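Local coordinates for protein rRNA adenine N-6-methyltransferase (PDB 6NVM) that dimethylates the N6 amine of one adenine in 23S rRNA with S-adenosyl-L-methionine as methyl donor, lowering ribosome affinity for macrolide, lincosamide and streptogramin B antibiotics, at residues E81-L84 with T85-L88; S97-D101 with P102-K106; Y257-R260 with R261-A265; W285-L288 with F289-L292. One frame throughout, in Å; residues are numbered along the deposited sequence.

Interaction 1. Residues E81-L84 with T85-L88; sequences EGLL and TREL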
loop_
_atom_site.group_PDB
_atom_site.type_symbol
_atom_site.label_atom_id
_atom_site.label_comp_id
_atom_site.label_asym_id
_atom_site.label_seq_id
_atom_site.Cartn_x
_atom_site.Cartn_y
_atom_site.Cartn_z
ATOM N N GLU A 81 -12.605 -17.853 -3.342
ATOM C CA GLU A 81 -12.663 -19.310 -3.425
ATOM C C GLU A 81 -11.661 -20.002 -2.511
ATOM O O GLU A 81 -11.806 -21.202 -2.250
ATOM C CB GLU A 81 -12.422 -19.766 -4.869
ATOM C CG GLU A 81 -13.378 -19.159 -5.889
ATOM C CD GLU A 81 -14.798 -19.664 -5.739
ATOM O OE1 GLU A 81 -15.027 -20.574 -4.916
ATOM O OE2 GLU A 81 -15.688 -19.148 -6.448
ATOM N N GLY A 82 -10.642 -19.292 -2.040
ATOM C CA GLY A 82 -9.705 -19.848 -1.091
ATOM C C GLY A 82 -8.501 -20.562 -1.674
ATOM O O GLY A 82 -7.722 -21.135 -0.907
ATOM N N LEU A 83 -8.314 -20.557 -2.996
ATOM C CA LEU A 83 -7.101 -21.150 -3.552
ATOM C C LEU A 83 -5.871 -20.362 -3.118
ATOM O O LEU A 83 -4.865 -20.942 -2.694
ATOM C CB LEU A 83 -7.184 -21.224 -5.076
ATOM C CG LEU A 83 -5.911 -21.710 -5.778
ATOM C CD1 LEU A 83 -5.443 -23.077 -5.266
ATOM C CD2 LEU A 83 -6.123 -21.752 -7.283
ATOM N N LEU A 84 -5.938 -19.032 -3.200
ATOM C CA LEU A 84 -4.843 -18.222 -2.683
ATOM C C LEU A 84 -4.596 -18.524 -1.210
ATOM O O LEU A 84 -3.444 -18.600 -0.768
ATOM C CB LEU A 84 -5.146 -16.737 -2.888
ATOM C CG LEU A 84 -4.180 -15.746 -2.234
ATOM C CD1 LEU A 84 -2.760 -15.986 -2.708
ATOM C CD2 LEU A 84 -4.620 -14.311 -2.520
ATOM N N THR A 85 -5.668 -18.694 -0.433
ATOM C CA THR A 85 -5.508 -18.980 0.990
ATOM C C THR A 85 -4.654 -20.226 1.208
ATOM O O THR A 85 -3.813 -20.264 2.114
ATOM C CB THR A 85 -6.880 -19.158 1.643
ATOM O OG1 THR A 85 -7.778 -18.147 1.168
ATOM C CG2 THR A 85 -6.760 -19.068 3.155
ATOM N N ARG A 86 -4.865 -21.257 0.390
ATOM C CA ARG A 86 -4.067 -22.479 0.500
ATOM C C ARG A 86 -2.592 -22.201 0.246
ATOM O O ARG A 86 -1.714 -22.718 0.952
ATOM C CB ARG A 86 -4.571 -23.524 -0.494
ATOM C CG ARG A 86 -6.024 -23.954 -0.312
ATOM C CD ARG A 86 -6.494 -24.788 -1.507
ATOM N NE ARG A 86 -7.951 -24.927 -1.561
ATOM C CZ ARG A 86 -8.637 -25.978 -1.130
ATOM N NH1 ARG A 86 -8.019 -27.032 -0.609
ATOM N NH2 ARG A 86 -9.960 -25.984 -1.239
ATOM N N GLU A 87 -2.296 -21.387 -0.766
ATOM C CA GLU A 87 -0.904 -21.122 -1.104
ATOM C C GLU A 87 -0.230 -20.232 -0.070
ATOM O O GLU A 87 0.971 -20.387 0.187
ATOM C CB GLU A 87 -0.831 -20.532 -2.510
ATOM C CG GLU A 87 -1.416 -21.522 -3.518
ATOM C CD GLU A 87 -1.072 -21.222 -4.956
ATOM O OE1 GLU A 87 -0.111 -20.458 -5.201
ATOM O OE2 GLU A 87 -1.774 -21.767 -5.842
ATOM N N LEU A 88 -0.980 -19.322 0.556
ATOM C CA LEU A 88 -0.438 -18.564 1.675
ATOM C C LEU A 88 -0.151 -19.467 2.866
ATOM O O LEU A 88 0.885 -19.322 3.528
ATOM C CB LEU A 88 -1.413 -17.466 2.088
ATOM C CG LEU A 88 -1.816 -16.459 1.020
ATOM C CD1 LEU A 88 -2.926 -15.564 1.552
ATOM C CD2 LEU A 88 -0.616 -15.647 0.581
HETATM O O HOH W 1 -10.353 -23.410 -2.764
#
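Leu84 O accepts the shortest direct bond between residues 81-84 and 85-88, from Leu88 N at 2.9 Å. One residue back, Glu87 N donates to Leu83 O, and one further back Arg86 N reaches Gly82 O at 3.1 Å. These i to i+4 bonds open helix 83-89, the helix of the beta-alpha-beta unit between strands 73-77 and 94-98 in the Rossmann-like methyltransferase fold. Gly82 is the N-cap; with phi positive, at 89°, a side chain would collide with the carbonyl oxygen of Glu81, a conformation that suits glycine.

The side chain of Arg86 runs back past this cap, extended from CG to NE, with CG 3.3 Å from Gly82 O. Its NH2 donates to a water lying in plane at the guanidinium edge, 3.0 Å away, and that water donates in turn to Glu81 O at 2.7 Å. On another side of the helix Leu84 CD1 meets Leu88 CG at 3.9 Å, the two side chains crossing at a slant. Leu88 CG, beside its own backbone N (chi1 -57°), also lies close to Leu84 O. Leu83 CD1 comes within 3.9 Å of Glu87 OE2, a contact of methyl with carboxylate oxygen.

Thr85 OG1 is hydrogen-bonded to Glu76 on strand 73-77, and Leu88 packs on Val95 of strand 94-98. The chemistry thus implies a helix start whose arginine reaches the preceding loop through a water, while leucine and a threonine hydroxyl face the sheet.

Interaction 2. Residues S97-D101 with P102-K106; sequences SYEID and PRLAK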
loop_
_atom_site.group_PDB
_atom_site.type_symbol
_atom_site.label_atom_id
_atom_site.label_comp_id
_atom_site.label_asym_id
_atom_site.label_seq_id
_atom_site.Cartn_x
_atom_site.Cartn_y
_atom_site.Cartn_z
ATOM N N SER A 97 -8.375 -15.618 7.654
ATOM C CA SER A 97 -9.052 -15.194 6.436
ATOM C C SER A 97 -10.432 -14.654 6.792
ATOM O O SER A 97 -11.247 -15.370 7.383
ATOM C CB SER A 97 -9.163 -16.371 5.465
ATOM O OG SER A 97 -9.768 -15.987 4.253
ATOM N N TYR A 98 -10.698 -13.404 6.418
ATOM C CA TYR A 98 -11.939 -12.732 6.765
ATOM C C TYR A 98 -12.963 -12.851 5.645
ATOM O O TYR A 98 -12.686 -12.493 4.496
ATOM C CB TYR A 98 -11.670 -11.259 7.083
ATOM C CG TYR A 98 -11.015 -11.095 8.428
ATOM C CD1 TYR A 98 -9.657 -11.352 8.596
ATOM C CD2 TYR A 98 -11.755 -10.723 9.541
ATOM C CE1 TYR A 98 -9.059 -11.229 9.830
ATOM C CE2 TYR A 98 -11.161 -10.597 10.785
ATOM C CZ TYR A 98 -9.814 -10.849 10.920
ATOM O OH TYR A 98 -9.208 -10.726 12.145
ATOM N N GLU A 99 -14.153 -13.335 5.990
ATOM C CA GLU A 99 -15.270 -13.408 5.058
ATOM C C GLU A 99 -16.501 -12.834 5.744
ATOM O O GLU A 99 -16.978 -13.392 6.736
ATOM C CB GLU A 99 -15.512 -14.848 4.605
ATOM C CG GLU A 99 -16.773 -15.033 3.781
ATOM C CD GLU A 99 -16.869 -14.023 2.659
ATOM O OE1 GLU A 99 -15.957 -14.001 1.803
ATOM O OE2 GLU A 99 -17.841 -13.240 2.640
ATOM N N ILE A 100 -17.015 -11.718 5.217
ATOM C CA ILE A 100 -18.089 -11.013 5.908
ATOM C C ILE A 100 -19.420 -11.751 5.784
ATOM O O ILE A 100 -20.282 -11.631 6.665
ATOM C CB ILE A 100 -18.196 -9.571 5.371
ATOM C CG1 ILE A 100 -19.066 -8.721 6.296
ATOM C CG2 ILE A 100 -18.753 -9.568 3.953
ATOM C CD1 ILE A 100 -19.052 -7.230 5.962
ATOM N N ASP A 101 -19.624 -12.510 4.707
ATOM C CA ASP A 101 -20.909 -13.177 4.474
ATOM C C ASP A 101 -20.979 -14.483 5.263
ATOM O O ASP A 101 -20.135 -15.366 5.058
ATOM C CB ASP A 101 -21.107 -13.448 2.987
ATOM C CG ASP A 101 -22.488 -14.007 2.670
ATOM O OD1 ASP A 101 -22.742 -15.193 2.951
ATOM O OD2 ASP A 101 -23.334 -13.246 2.159
ATOM N N PRO A 102 -21.960 -14.659 6.155
ATOM C CA PRO A 102 -21.950 -15.866 7.006
ATOM C C PRO A 102 -22.038 -17.168 6.233
ATOM O O PRO A 102 -21.382 -18.145 6.611
ATOM C CB PRO A 102 -23.168 -15.660 7.924
ATOM C CG PRO A 102 -24.016 -14.652 7.228
ATOM C CD PRO A 102 -23.092 -13.771 6.467
ATOM N N ARG A 103 -22.842 -17.229 5.168
ATOM C CA ARG A 103 -22.939 -18.464 4.396
ATOM C C ARG A 103 -21.625 -18.773 3.692
ATOM O O ARG A 103 -21.163 -19.924 3.697
ATOM C CB ARG A 103 -24.075 -18.364 3.378
ATOM C CG ARG A 103 -24.318 -19.647 2.598
ATOM C CD ARG A 103 -25.366 -19.461 1.511
ATOM N NE ARG A 103 -24.936 -18.506 0.491
ATOM C CZ ARG A 103 -24.144 -18.802 -0.537
ATOM N NH1 ARG A 103 -23.679 -20.035 -0.696
ATOM N NH2 ARG A 103 -23.812 -17.860 -1.409
ATOM N N LEU A 104 -21.014 -17.763 3.075
ATOM C CA LEU A 104 -19.725 -17.964 2.427
ATOM C C LEU A 104 -18.643 -18.307 3.436
ATOM O O LEU A 104 -17.743 -19.094 3.126
ATOM C CB LEU A 104 -19.335 -16.717 1.634
ATOM C CG LEU A 104 -20.285 -16.360 0.482
ATOM C CD1 LEU A 104 -19.828 -15.080 -0.218
ATOM C CD2 LEU A 104 -20.392 -17.515 -0.520
ATOM N N ALA A 105 -18.709 -17.729 4.639
ATOM C CA ALA A 105 -17.705 -18.032 5.654
ATOM C C ALA A 105 -17.749 -19.505 6.029
ATOM O O ALA A 105 -16.710 -20.164 6.123
ATOM C CB ALA A 105 -17.912 -17.157 6.891
ATOM N N LYS A 106 -18.955 -20.039 6.242
ATOM C CA LYS A 106 -19.098 -21.444 6.618
ATOM C C LYS A 106 -18.593 -22.374 5.519
ATOM O O LYS A 106 -17.879 -23.344 5.798
ATOM C CB LYS A 106 -20.560 -21.751 6.948
ATOM C CG LYS A 106 -21.023 -21.182 8.282
ATOM C CD LYS A 106 -22.442 -21.621 8.618
ATOM C CE LYS A 106 -23.479 -20.659 8.059
ATOM N NZ LYS A 106 -23.503 -19.366 8.804
HETATM O O HOH W 2 -24.290 -15.818 0.311
#
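Asp101 is the N-cap of helix 102-111, which follows strand 94-98 in a beta-alpha-beta unit of the Rossmann-like fold, and its carboxylate folds over the first turn. With CG anti to its backbone N (chi1 -174°), OD1 accepts from Leu104 N at 3.1 Å. The N-H...O angle is 167°, and the donor approaches on the anti side of the carboxylate, 21° out of its plane. A water also donates to OD1 and accepts from Arg103 NH2, although the arginine is poorly ordered. The backbone oxygen of Asp101 takes Ala105 N at 2.8 Å, closing the first helical turn.

Glu99, predicted to bind S-adenosyl-L-methionine, lies against the same turn. Its CG sits 3.4 Å from Ala105 N, and its CD is 3.8 Å from Leu104 CB. The bend at chi2 swings OE2 round to accept from Asp101 N at 2.8 Å through its anti lone pair, a bond that ties Glu99 to the backbone of the capping residue. Outside the turn, Glu99 O accepts from Asn122 ND2. Leu104 flanks both acids: its CD1 stands 3.8 Å from Asp101 CB and 3.9 Å from Glu99 OE2.

Interaction 3. Residues Y257-R260 with R261-A265; sequences YPRR and RVEAA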
loop_
_atom_site.group_PDB
_atom_site.type_symbol
_atom_site.label_atom_id
_atom_site.label_comp_id
_atom_site.label_asym_id
_atom_site.label_seq_id
_atom_site.Cartn_x
_atom_site.Cartn_y
_atom_site.Cartn_z
ATOM N N TYR A 257 9.363 29.160 4.184
ATOM C CA TYR A 257 10.816 29.147 4.207
ATOM C C TYR A 257 11.387 30.382 3.517
ATOM O O TYR A 257 10.743 30.952 2.634
ATOM C CB TYR A 257 11.362 27.892 3.516
ATOM C CG TYR A 257 11.029 26.601 4.220
ATOM C CD1 TYR A 257 9.944 25.832 3.826
ATOM C CD2 TYR A 257 11.806 26.144 5.274
ATOM C CE1 TYR A 257 9.642 24.640 4.465
ATOM C CE2 TYR A 257 11.514 24.963 5.917
ATOM C CZ TYR A 257 10.431 24.213 5.511
ATOM O OH TYR A 257 10.145 23.031 6.153
ATOM N N PRO A 258 12.600 30.802 3.879
ATOM C CA PRO A 258 13.201 31.969 3.220
ATOM C C PRO A 258 13.548 31.684 1.766
ATOM O O PRO A 258 13.866 30.554 1.386
ATOM C CB PRO A 258 14.467 32.236 4.045
ATOM C CG PRO A 258 14.302 31.453 5.303
ATOM C CD PRO A 258 13.463 30.277 4.947
ATOM N N ARG A 259 13.510 32.744 0.956
ATOM C CA ARG A 259 13.729 32.601 -0.480
ATOM C C ARG A 259 15.066 31.930 -0.779
ATOM O O ARG A 259 15.137 31.002 -1.593
ATOM C CB ARG A 259 13.658 33.970 -1.156
ATOM C CG ARG A 259 13.810 33.915 -2.670
ATOM C CD ARG A 259 13.708 35.296 -3.298
ATOM N NE ARG A 259 14.741 36.201 -2.798
ATOM C CZ ARG A 259 15.995 36.231 -3.239
ATOM N NH1 ARG A 259 16.394 35.402 -4.197
ATOM N NH2 ARG A 259 16.858 37.092 -2.717
ATOM N N ARG A 260 16.143 32.401 -0.144
ATOM C CA ARG A 260 17.466 31.849 -0.421
ATOM C C ARG A 260 17.496 30.347 -0.177
ATOM O O ARG A 260 18.087 29.592 -0.959
ATOM C CB ARG A 260 18.522 32.544 0.441
ATOM C CG ARG A 260 18.714 34.028 0.149
ATOM C CD ARG A 260 19.379 34.257 -1.198
ATOM N NE ARG A 260 19.518 35.681 -1.505
ATOM C CZ ARG A 260 20.625 36.399 -1.333
ATOM N NH1 ARG A 260 21.731 35.843 -0.854
ATOM N NH2 ARG A 260 20.628 37.687 -1.648
ATOM N N ARG A 261 16.865 29.894 0.906
ATOM C CA ARG A 261 16.883 28.473 1.232
ATOM C C ARG A 261 15.979 27.678 0.301
ATOM O O ARG A 261 16.284 26.524 -0.015
ATOM C CB ARG A 261 16.463 28.259 2.685
ATOM C CG ARG A 261 16.737 26.856 3.195
ATOM C CD ARG A 261 16.122 26.632 4.562
ATOM N NE ARG A 261 16.593 27.602 5.545
ATOM C CZ ARG A 261 16.112 27.707 6.780
ATOM N NH1 ARG A 261 15.142 26.900 7.189
ATOM N NH2 ARG A 261 16.601 28.621 7.606
ATOM N N VAL A 262 14.866 28.272 -0.137
ATOM C CA VAL A 262 13.961 27.593 -1.062
ATOM C C VAL A 262 14.661 27.332 -2.390
ATOM O O VAL A 262 14.593 26.229 -2.944
ATOM C CB VAL A 262 12.677 28.422 -1.254
ATOM C CG1 VAL A 262 11.851 27.894 -2.429
ATOM C CG2 VAL A 262 11.849 28.410 0.020
ATOM N N GLU A 263 15.330 28.354 -2.930
ATOM C CA GLU A 263 16.053 28.180 -4.186
ATOM C C GLU A 263 17.127 27.111 -4.048
ATOM O O GLU A 263 17.270 26.247 -4.922
ATOM C CB GLU A 263 16.668 29.511 -4.634
ATOM C CG GLU A 263 17.493 29.402 -5.921
ATOM C CD GLU A 263 17.969 30.742 -6.461
ATOM O OE1 GLU A 263 17.556 31.789 -5.918
ATOM O OE2 GLU A 263 18.755 30.745 -7.435
ATOM N N ALA A 264 17.883 27.142 -2.949
ATOM C CA ALA A 264 18.929 26.144 -2.742
ATOM C C ALA A 264 18.341 24.741 -2.631
ATOM O O ALA A 264 18.945 23.768 -3.104
ATOM C CB ALA A 264 19.734 26.483 -1.486
ATOM N N ALA A 265 17.171 24.617 -1.997
ATOM C CA ALA A 265 16.564 23.304 -1.791
ATOM C C ALA A 265 16.021 22.734 -3.094
ATOM O O ALA A 265 16.206 21.549 -3.389
ATOM C CB ALA A 265 15.451 23.401 -0.750
#
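Residues 257-260 enter helix 259-269 through an extended Tyr257 and Pro258 at the N-cap, and residues 261-265 continue the same helix. This is a helix N-terminus in the helical C-terminal part of the methyltransferase. Three i to i+4 bonds link the segments: Val262 N to Pro258 O at 2.9 Å, Glu263 N to Arg259 O at 3.0 Å, and Ala264 N to Arg260 O, the longest at 3.2 Å. The bond to Arg259 O is almost straight, with an N-H...O angle of 174°.

Among the side chains, Val262 fills the corner where the chain turns into the helix. Its CG2, beside the backbone N, touches Tyr257 CB at 3.6 Å and comes close to Pro258 O. The residue is buried, and it also packs on Leu253 and Leu254 of helix 249-254.

Arg261 bends at chi3, which folds its guanidinium back alongside the residues before the helix. One face is met by Pro258, whose CD stands 4.1 Å above the plane, over its centre. Its NH1 also comes to the edge of the Tyr257 ring, in the ring plane, so this approach is not a cation-pi stack. The same NH1 is hydrogen-bonded to Leu292 O at the end of helix 282-292, which fixes its direction.

On a solvent-facing side Arg259 and Glu263 run side by side, pointing the same way. Their opposite charges probably attract only weakly, being beyond salt-bridge range, and the carboxylate and guanidinium planes differ by 50°: Arg259 NH1 and Glu263 OE1 stand 4.2 Å apart.

Interaction 4. Residues W285-L288 with F289-L292; sequences WLRL and FERL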
loop_
_atom_site.group_PDB
_atom_site.type_symbol
_atom_site.label_atom_id
_atom_site.label_comp_id
_atom_site.label_asym_id
_atom_site.label_seq_id
_atom_site.Cartn_x
_atom_site.Cartn_y
_atom_site.Cartn_z
ATOM N N TRP A 285 11.445 14.699 -3.015
ATOM C CA TRP A 285 10.857 15.272 -1.809
ATOM C C TRP A 285 11.800 15.146 -0.617
ATOM O O TRP A 285 11.922 16.076 0.190
ATOM C CB TRP A 285 9.526 14.589 -1.497
ATOM C CG TRP A 285 8.386 14.978 -2.393
ATOM C CD1 TRP A 285 7.746 14.179 -3.295
ATOM C CD2 TRP A 285 7.732 16.251 -2.452
ATOM N NE1 TRP A 285 6.740 14.876 -3.914
ATOM C CE2 TRP A 285 6.711 16.152 -3.417
ATOM C CE3 TRP A 285 7.916 17.467 -1.789
ATOM C CZ2 TRP A 285 5.880 17.223 -3.740
ATOM C CZ3 TRP A 285 7.084 18.531 -2.108
ATOM C CH2 TRP A 285 6.081 18.400 -3.076
ATOM N N LEU A 286 12.466 13.996 -0.482
ATOM C CA LEU A 286 13.410 13.807 0.618
ATOM C C LEU A 286 14.582 14.776 0.513
ATOM O O LEU A 286 14.997 15.381 1.508
ATOM C CB LEU A 286 13.922 12.369 0.628
ATOM C CG LEU A 286 12.919 11.270 0.961
ATOM C CD1 LEU A 286 13.566 9.898 0.735
ATOM C CD2 LEU A 286 12.453 11.428 2.387
ATOM N N ARG A 287 15.146 14.918 -0.685
ATOM C CA ARG A 287 16.250 15.856 -0.874
ATOM C C ARG A 287 15.799 17.291 -0.629
ATOM O O ARG A 287 16.524 18.083 -0.017
ATOM C CB ARG A 287 16.825 15.711 -2.282
ATOM C CG ARG A 287 17.716 14.482 -2.468
ATOM C CD ARG A 287 18.760 14.719 -3.563
ATOM N NE ARG A 287 18.137 15.024 -4.848
ATOM C CZ ARG A 287 17.684 14.108 -5.697
ATOM N NH1 ARG A 287 17.782 12.816 -5.406
ATOM N NH2 ARG A 287 17.128 14.482 -6.840
ATOM N N LEU A 288 14.606 17.642 -1.110
ATOM C CA LEU A 288 14.065 18.975 -0.867
ATOM C C LEU A 288 13.992 19.262 0.627
ATOM O O LEU A 288 14.404 20.333 1.090
ATOM C CB LEU A 288 12.683 19.094 -1.516
ATOM C CG LEU A 288 12.008 20.467 -1.556
ATOM C CD1 LEU A 288 12.738 21.391 -2.527
ATOM C CD2 LEU A 288 10.537 20.319 -1.949
ATOM N N PHE A 289 13.464 18.307 1.400
ATOM C CA PHE A 289 13.330 18.511 2.838
ATOM C C PHE A 289 14.693 18.576 3.507
ATOM O O PHE A 289 14.915 19.397 4.401
ATOM C CB PHE A 289 12.490 17.392 3.458
ATOM C CG PHE A 289 12.413 17.475 4.957
ATOM C CD1 PHE A 289 11.668 18.470 5.565
ATOM C CD2 PHE A 289 13.106 16.578 5.755
ATOM C CE1 PHE A 289 11.606 18.566 6.940
ATOM C CE2 PHE A 289 13.047 16.669 7.136
ATOM C CZ PHE A 289 12.298 17.666 7.728
ATOM N N GLU A 290 15.614 17.708 3.083
ATOM C CA GLU A 290 16.960 17.697 3.641
ATOM C C GLU A 290 17.571 19.092 3.628
ATOM O O GLU A 290 18.079 19.572 4.644
ATOM C CB GLU A 290 17.817 16.717 2.844
ATOM C CG GLU A 290 19.262 16.606 3.290
ATOM C CD GLU A 290 20.045 15.612 2.441
ATOM O OE1 GLU A 290 19.869 15.610 1.197
ATOM O OE2 GLU A 290 20.822 14.827 3.022
ATOM N N ARG A 291 17.526 19.760 2.475
ATOM C CA ARG A 291 18.133 21.083 2.377
ATOM C C ARG A 291 17.299 22.130 3.101
ATOM O O ARG A 291 17.848 23.038 3.735
ATOM C CB ARG A 291 18.325 21.469 0.908
ATOM C CG ARG A 291 19.003 22.826 0.706
ATOM C CD ARG A 291 20.369 22.895 1.398
ATOM N NE ARG A 291 20.999 24.202 1.228
ATOM C CZ ARG A 291 20.735 25.268 1.979
ATOM N NH1 ARG A 291 19.847 25.193 2.965
ATOM N NH2 ARG A 291 21.360 26.415 1.745
ATOM N N LEU A 292 15.970 22.029 3.021
ATOM C CA LEU A 292 15.136 23.007 3.708
ATOM C C LEU A 292 15.290 22.918 5.217
ATOM O O LEU A 292 15.201 23.939 5.908
ATOM C CB LEU A 292 13.669 22.821 3.335
ATOM C CG LEU A 292 13.263 23.315 1.948
ATOM C CD1 LEU A 292 11.815 22.999 1.720
ATOM C CD2 LEU A 292 13.507 24.812 1.798
#
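Trp285 O and Phe289 N begin a run of four consecutive i to i+4 backbone bonds that carry helix 282-292 through its last two turns. Phe289 N donates to Trp285 O at 3.0 Å, Glu290 N to Leu286 O at 2.9 Å, Arg291 N to Arg287 O at 3.2 Å and Leu292 N to Leu288 O at 3.0 Å. Their N-H...O angles stay within 159-165°, evidence of a regular alpha-helix.

The apolar contact across the segments is between Leu288 and Leu292, which lie side by side and point the same way. Leu288 CG meets Leu292 CD1 at 4.1 Å. Leu292 CG, set beside its own backbone N by a chi1 of -75°, also rests 3.3 Å from Leu288 O. Both leucines are buried, packing on Ala265 of helix 259-269 and Leu253 of helix 249-254. Phe289 has CB 3.6 Å from Trp285 O, but its ring leads away from the first segment, and both aromatic side chains pack on Met237 of helix 228-243.

The polar side chains share a helix flank without pairing with each other. Glu290 extends fully beyond CB, and its OE1 stays 6.3 Å from Arg287 NE. Each has a partner near the end of helix 259-269 instead: Glu290 OE1 bonds to His268 NE2, while Arg287 NE and NH2 donate to the backbone oxygens of His268 and Ala269.

The chemistry therefore implies an amphipathic helix, with Leu288, Leu292 and the two aromatic rings turned into the helical bundle and charged groups tying it to the C-terminal end of helix 259-269.

Overall arrangement
The four contacts form two pairs on opposite sides of the chain's centre. Interactions 1 and 2 follow each other in the Rossmann-like domain, with centres about 14 Å apart; they meet where Thr85 packs near Ser97. Both lie near the predicted S-adenosyl-L-methionine site: Glu99 belongs to it, and the side chain of Leu84 is about 6 Å from those of Leu53 and Ala140. Interactions 3 and 4 lie on successive helices, 259-269 and 282-292, that pack together, centres about 11 Å apart, with Ala265 CB against Leu292 CG at 3.5 Å. Interaction 3 lies about 53 Å from interaction 1, centre to centre, and both C-terminal contacts are remote from the annotated site.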